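Local coordinates for protein putative superoxide reductase (Thermotoga maritima, PDB 2AMU) that probably reduces superoxide to hydrogen peroxide at an iron centre, with electrons delivered by way of rubredoxin, at residues W67-F72 with I122-C127. Numbering follows the deposited sequence.
Sequences WIKVFF and IALSYC. With FE (Fe (III) ion), chain B.
Trp67 lays its indole across the neighbouring strand, one face against Tyr126 CB, which stands 3.5 Å from the six-membered ring centroid in a CH-pi contact. With CG between the backbone N and the carbonyl carbon (chi1 51°), the ring swings over segment 122-127 and CH2 meets Leu124 CD2 at 3.7 Å. A broad aromatic plane suits this place, covering Tyr126 CB with a face while its rim meets Leu124; the near-parallel Tyr126 ring barely overlaps it. Were Trp67 cut back to an alanine, Leu124 CD2 and Tyr126 CB would probably lose their shared ring surface. Further along this face of the sheet, Phe71 CE2 lies 4.3 Å from Leu124 CD2, so branched Leu124 reaches two aromatics through one methyl. Lys69 NZ, on a chain bent at chi3, lies over the opposite indole face, toward its rim; the indole also forms a cation-pi pair with Arg85.

Among the antiparallel backbones, Lys69 N gives Leu124 O a nearly straight hydrogen bond (2.8 Å, 168°), Leu124 N returns one to Lys69 O, Phe71 and Ile122 exchange another pair, and Tyr126 N donates a longer one to Trp67 O (3.2 Å). Next to Tyr126, Cys127 SG binds the iron, alongside His29, His57, His63 and His130.

On the other sheet face, Ile68 and Val70 pack on strand 44-51 of this immunoglobulin-like sandwich, small Ala123 and Ser125 also meet strand 31-34, and strands 81-87 and 131-142 flank the pair.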
loop_
_atom_site.group_PDB
_atom_site.type_symbol
_atom_site.label_atom_id
_atom_site.label_comp_id
_atom_site.label_asym_id
_atom_site.label_seq_id
_atom_site.Cartn_x
_atom_site.Cartn_y
_atom_site.Cartn_z
ATOM N N TRP A 67 -9.364 -2.667 1.877
ATOM C CA TRP A 67 -8.116 -2.923 1.243
ATOM C C TRP A 67 -8.229 -3.077 -0.261
ATOM O O TRP A 67 -9.305 -3.314 -0.807
ATOM C CB TRP A 67 -7.424 -4.147 1.874
ATOM C CG TRP A 67 -8.211 -5.399 2.007
ATOM C CD1 TRP A 67 -8.763 -5.881 3.156
ATOM C CD2 TRP A 67 -8.511 -6.373 0.976
ATOM N NE1 TRP A 67 -9.395 -7.069 2.903
ATOM C CE2 TRP A 67 -9.233 -7.405 1.584
ATOM C CE3 TRP A 67 -8.206 -6.482 -0.393
ATOM C CZ2 TRP A 67 -9.685 -8.533 0.869
ATOM C CZ3 TRP A 67 -8.668 -7.581 -1.113
ATOM C CH2 TRP A 67 -9.409 -8.593 -0.477
ATOM N N ILE A 68 -7.068 -2.940 -0.896
ATOM C CA ILE A 68 -6.829 -3.293 -2.285
ATOM C C ILE A 68 -5.666 -4.307 -2.273
ATOM O O ILE A 68 -4.731 -4.114 -1.549
ATOM C CB ILE A 68 -6.393 -2.041 -3.106
ATOM C CG1 ILE A 68 -7.597 -1.186 -3.441
ATOM C CG2 ILE A 68 -5.621 -2.433 -4.431
ATOM C CD1 ILE A 68 -7.235 0.164 -4.051
ATOM N N LYS A 69 -5.748 -5.355 -3.085
ATOM C CA LYS A 69 -4.716 -6.346 -3.270
ATOM C C LYS A 69 -4.420 -6.398 -4.769
ATOM O O LYS A 69 -5.323 -6.228 -5.619
ATOM C CB LYS A 69 -5.253 -7.681 -2.721
ATOM C CG LYS A 69 -4.332 -8.811 -2.520
ATOM C CD LYS A 69 -5.051 -9.990 -1.754
ATOM C CE LYS A 69 -5.226 -9.720 -0.281
ATOM N NZ LYS A 69 -6.393 -10.389 0.332
ATOM N N VAL A 70 -3.146 -6.602 -5.101
ATOM C CA VAL A 70 -2.726 -6.739 -6.475
ATOM C C VAL A 70 -2.082 -8.108 -6.652
ATOM O O VAL A 70 -1.255 -8.531 -5.842
ATOM C CB VAL A 70 -1.722 -5.609 -6.928
ATOM C CG1 VAL A 70 -1.181 -5.911 -8.405
ATOM C CG2 VAL A 70 -2.397 -4.239 -6.823
ATOM N N PHE A 71 -2.498 -8.783 -7.717
ATOM C CA PHE A 71 -1.917 -10.039 -8.164
ATOM C C PHE A 71 -1.293 -9.887 -9.533
ATOM O O PHE A 71 -1.758 -9.069 -10.354
ATOM C CB PHE A 71 -3.005 -11.123 -8.238
ATOM C CG PHE A 71 -3.530 -11.562 -6.867
ATOM C CD1 PHE A 71 -2.862 -12.499 -6.144
ATOM C CD2 PHE A 71 -4.691 -11.022 -6.338
ATOM C CE1 PHE A 71 -3.306 -12.913 -4.923
ATOM C CE2 PHE A 71 -5.133 -11.433 -5.131
ATOM C CZ PHE A 71 -4.434 -12.386 -4.425
ATOM N N PHE A 72 -0.246 -10.671 -9.777
ATOM C CA PHE A 72 0.339 -10.796 -11.118
ATOM C C PHE A 72 0.247 -12.232 -11.566
ATOM O O PHE A 72 0.601 -13.168 -10.826
ATOM C CB PHE A 72 1.787 -10.318 -11.151
ATOM C CG PHE A 72 2.373 -10.281 -12.525
ATOM C CD1 PHE A 72 1.917 -9.373 -13.463
ATOM C CD2 PHE A 72 3.402 -11.138 -12.878
ATOM C CE1 PHE A 72 2.477 -9.325 -14.765
ATOM C CE2 PHE A 72 3.960 -11.095 -14.156
ATOM C CZ PHE A 72 3.481 -10.182 -15.103
ATOM N N ILE A 122 -4.016 -8.216 -11.793
ATOM C CA ILE A 122 -5.378 -8.426 -11.253
ATOM C C ILE A 122 -5.487 -7.635 -9.937
ATOM O O ILE A 122 -4.662 -7.804 -9.037
ATOM C CB ILE A 122 -5.742 -9.938 -11.031
ATOM C CG1 ILE A 122 -5.495 -10.741 -12.327
ATOM C CG2 ILE A 122 -7.191 -10.056 -10.467
ATOM C CD1 ILE A 122 -5.787 -12.300 -12.267
ATOM N N ALA A 123 -6.487 -6.762 -9.867
ATOM C CA ALA A 123 -6.804 -5.977 -8.673
ATOM C C ALA A 123 -8.062 -6.553 -8.031
ATOM O O ALA A 123 -9.037 -6.841 -8.708
ATOM C CB ALA A 123 -7.006 -4.466 -9.038
ATOM N N LEU A 124 -8.003 -6.720 -6.719
ATOM C CA LEU A 124 -9.065 -7.219 -5.864
ATOM C C LEU A 124 -9.228 -6.194 -4.757
ATOM O O LEU A 124 -8.246 -5.732 -4.197
ATOM C CB LEU A 124 -8.687 -8.536 -5.242
ATOM C CG LEU A 124 -9.731 -9.280 -4.410
ATOM C CD1 LEU A 124 -10.879 -9.727 -5.316
ATOM C CD2 LEU A 124 -9.097 -10.466 -3.630
ATOM N N SER A 125 -10.467 -5.815 -4.462
ATOM C CA SER A 125 -10.739 -4.913 -3.355
ATOM C C SER A 125 -11.899 -5.439 -2.524
ATOM O O SER A 125 -12.750 -6.183 -2.997
ATOM C CB SER A 125 -11.009 -3.505 -3.842
ATOM O OG SER A 125 -12.115 -3.462 -4.706
ATOM N N TYR A 126 -11.942 -4.971 -1.303
ATOM C CA TYR A 126 -12.871 -5.441 -0.322
ATOM C C TYR A 126 -13.530 -4.219 0.362
ATOM O O TYR A 126 -12.842 -3.354 0.899
ATOM C CB TYR A 126 -12.165 -6.341 0.711
ATOM C CG TYR A 126 -13.123 -6.807 1.799
ATOM C CD1 TYR A 126 -14.203 -7.614 1.494
ATOM C CD2 TYR A 126 -12.963 -6.411 3.118
ATOM C CE1 TYR A 126 -15.104 -8.025 2.473
ATOM C CE2 TYR A 126 -13.878 -6.817 4.122
ATOM C CZ TYR A 126 -14.932 -7.615 3.794
ATOM O OH TYR A 126 -15.826 -8.037 4.787
ATOM N N CYS A 127 -14.853 -4.165 0.326
ATOM C CA CYS A 127 -15.612 -3.197 1.090
ATOM C C CYS A 127 -16.135 -3.899 2.341
ATOM O O CYS A 127 -16.548 -5.061 2.276
ATOM C CB CYS A 127 -16.766 -2.640 0.255
ATOM S SG CYS A 127 -17.900 -1.577 1.235
HETATM FE FE FE B . -19.255 -0.262 -0.198
#